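Long-range contact in iron binding protein FbpA (Mannheimia haemolytica, PDB 1Q35), which binds ferric iron in the periplasm, probably as the solute-binding component of a bacterial iron-uptake system: residues 13-18 with 261-266. Numbering follows the deposited sequence.
Sequences YLIEPM and LYAELN
M18, in the first turn of helix 16-26, reaches across to L261, Y262 and N266 near the end of helix 256-266. Its CB points at the partner helix. CG sits over one face of the Y262 ring, 4.2 Å from the centroid and 13° off the normal, a CH-pi contact. SD follows obliquely, 4.5 Å from the same centroid, which makes a Met-aromatic pair. A bend at chi2 (89°) turns SD aside, and the extended last torsion carries CE on toward helix 256-266. There CE meets CB of L261 at 4.1 Å and the amide of N266, whose OD1 lies 3.5 Å away. I15 adds its CD1 beside the Y262 hydroxyl, and P17 CB packs on L265 CD1 at 3.5 Å.

Beside this apolar patch N266 uses both ends of its amide. ND2 donates to the backbone O of L14 at 2.8 Å, with an N-H...O angle of 161°. The acceptor lies close to the amide plane, and ND2 has a second partner in E268. A water 2.7 Å from N266 OD1 and 2.8 Å from Y13 O can bridge them. Y13 and L14 touch the helix carrying Y198 and Y199, which bind iron in the loaded protein; no iron is bound here. The two acceptors at ND2 should set the amide's flip, and its buried polar atoms pin the loop before helix 16-26 to helix 256-266.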
loop_
_atom_site.group_PDB
_atom_site.type_symbol
_atom_site.label_atom_id
_atom_site.label_comp_id
_atom_site.label_asym_id
_atom_site.label_seq_id
_atom_site.Cartn_x
_atom_site.Cartn_y
_atom_site.Cartn_z
ATOM N N TYR A 13 -10.782 -7.476 -7.193
ATOM C CA TYR A 13 -10.590 -8.610 -6.292
ATOM C C TYR A 13 -10.260 -8.196 -4.851
ATOM O O TYR A 13 -10.513 -8.958 -3.923
ATOM C CB TYR A 13 -9.563 -9.614 -6.853
ATOM C CG TYR A 13 -8.090 -9.266 -6.707
ATOM C CD1 TYR A 13 -7.553 -8.118 -7.282
ATOM C CD2 TYR A 13 -7.224 -10.125 -6.036
ATOM C CE1 TYR A 13 -6.196 -7.825 -7.166
ATOM C CE2 TYR A 13 -5.874 -9.844 -5.913
ATOM C CZ TYR A 13 -5.362 -8.693 -6.472
ATOM O OH TYR A 13 -4.017 -8.417 -6.353
ATOM N N LEU A 14 -9.727 -6.984 -4.669
ATOM C CA LEU A 14 -9.371 -6.475 -3.340
ATOM C C LEU A 14 -10.334 -5.425 -2.758
ATOM O O LEU A 14 -10.073 -4.880 -1.687
ATOM C CB LEU A 14 -7.939 -5.919 -3.367
ATOM C CG LEU A 14 -6.848 -6.987 -3.511
ATOM C CD1 LEU A 14 -5.507 -6.350 -3.846
ATOM C CD2 LEU A 14 -6.735 -7.811 -2.251
ATOM N N ILE A 15 -11.447 -5.145 -3.435
ATOM C CA ILE A 15 -12.409 -4.156 -2.921
ATOM C C ILE A 15 -13.883 -4.482 -3.196
ATOM O O ILE A 15 -14.751 -4.086 -2.418
ATOM C CB ILE A 15 -12.037 -2.734 -3.429
ATOM C CG1 ILE A 15 -12.727 -1.638 -2.603
ATOM C CG2 ILE A 15 -12.353 -2.576 -4.905
ATOM C CD1 ILE A 15 -12.382 -1.633 -1.139
ATOM N N GLU A 16 -14.165 -5.209 -4.273
ATOM C CA GLU A 16 -15.538 -5.570 -4.622
ATOM C C GLU A 16 -16.310 -6.254 -3.490
ATOM O O GLU A 16 -17.471 -5.920 -3.287
ATOM C CB GLU A 16 -15.571 -6.427 -5.895
ATOM C CG GLU A 16 -16.951 -6.631 -6.502
ATOM C CD GLU A 16 -16.890 -7.444 -7.777
ATOM O OE1 GLU A 16 -17.325 -8.616 -7.753
ATOM O OE2 GLU A 16 -16.398 -6.914 -8.798
ATOM N N PRO A 17 -15.721 -7.202 -2.755
ATOM C CA PRO A 17 -16.458 -7.834 -1.649
ATOM C C PRO A 17 -16.981 -6.830 -0.619
ATOM O O PRO A 17 -18.119 -6.945 -0.162
ATOM C CB PRO A 17 -15.421 -8.776 -1.027
ATOM C CG PRO A 17 -14.485 -9.078 -2.136
ATOM C CD PRO A 17 -14.374 -7.792 -2.915
ATOM N N MET A 18 -16.159 -5.844 -0.275
ATOM C CA MET A 18 -16.557 -4.826 0.692
ATOM C C MET A 18 -17.679 -3.949 0.147
ATOM O O MET A 18 -18.622 -3.627 0.872
ATOM C CB MET A 18 -15.369 -3.944 1.086
ATOM C CG MET A 18 -14.228 -4.693 1.761
ATOM S SD MET A 18 -13.039 -5.317 0.569
ATOM C CE MET A 18 -12.183 -6.521 1.539
ATOM N N LEU A 261 -13.760 -8.148 6.843
ATOM C CA LEU A 261 -13.541 -8.541 5.456
ATOM C C LEU A 261 -12.133 -8.161 4.978
ATOM O O LEU A 261 -11.472 -8.939 4.303
ATOM C CB LEU A 261 -14.588 -7.910 4.530
ATOM C CG LEU A 261 -16.046 -8.327 4.730
ATOM C CD1 LEU A 261 -16.944 -7.531 3.792
ATOM C CD2 LEU A 261 -16.239 -9.822 4.521
ATOM N N TYR A 262 -11.677 -6.961 5.314
ATOM C CA TYR A 262 -10.316 -6.562 4.982
ATOM C C TYR A 262 -9.308 -7.548 5.598
ATOM O O TYR A 262 -8.316 -7.908 4.963
ATOM C CB TYR A 262 -10.043 -5.151 5.487
ATOM C CG TYR A 262 -10.549 -4.013 4.622
ATOM C CD1 TYR A 262 -11.375 -3.028 5.154
ATOM C CD2 TYR A 262 -10.153 -3.886 3.298
ATOM C CE1 TYR A 262 -11.799 -1.959 4.386
ATOM C CE2 TYR A 262 -10.575 -2.817 2.515
ATOM C CZ TYR A 262 -11.403 -1.855 3.071
ATOM O OH TYR A 262 -11.820 -0.773 2.330
ATOM N N ALA A 263 -9.570 -7.996 6.819
ATOM C CA ALA A 263 -8.675 -8.938 7.492
ATOM C C ALA A 263 -8.707 -10.313 6.829
ATOM O O ALA A 263 -7.665 -10.863 6.483
ATOM C CB ALA A 263 -9.043 -9.063 8.959
ATOM N N GLU A 264 -9.907 -10.847 6.631
ATOM C CA GLU A 264 -10.071 -12.255 6.270
ATOM C C GLU A 264 -9.947 -12.507 4.783
ATOM O O GLU A 264 -9.421 -13.542 4.374
ATOM C CB GLU A 264 -11.425 -12.779 6.752
ATOM C CG GLU A 264 -11.573 -12.808 8.265
ATOM C CD GLU A 264 -10.628 -13.782 8.949
ATOM O OE1 GLU A 264 -10.305 -13.546 10.128
ATOM O OE2 GLU A 264 -10.213 -14.776 8.320
ATOM N N LEU A 265 -10.440 -11.577 3.969
ATOM C CA LEU A 265 -10.395 -11.708 2.517
ATOM C C LEU A 265 -9.126 -11.127 1.906
ATOM O O LEU A 265 -8.578 -11.691 0.963
ATOM C CB LEU A 265 -11.607 -11.037 1.869
ATOM C CG LEU A 265 -12.989 -11.540 2.288
ATOM C CD1 LEU A 265 -14.072 -10.832 1.485
ATOM C CD2 LEU A 265 -13.107 -13.052 2.131
ATOM N N ASN A 266 -8.674 -9.987 2.414
ATOM C CA ASN A 266 -7.520 -9.314 1.832
ATOM C C ASN A 266 -6.201 -9.599 2.545
ATOM O O ASN A 266 -5.152 -9.296 1.993
ATOM C CB ASN A 266 -7.721 -7.797 1.807
ATOM C CG ASN A 266 -8.715 -7.338 0.757
ATOM O OD1 ASN A 266 -9.433 -8.135 0.147
ATOM N ND2 ASN A 266 -8.765 -6.023 0.549
HETATM O O HOH W 1 -9.835 -10.185 -1.556
#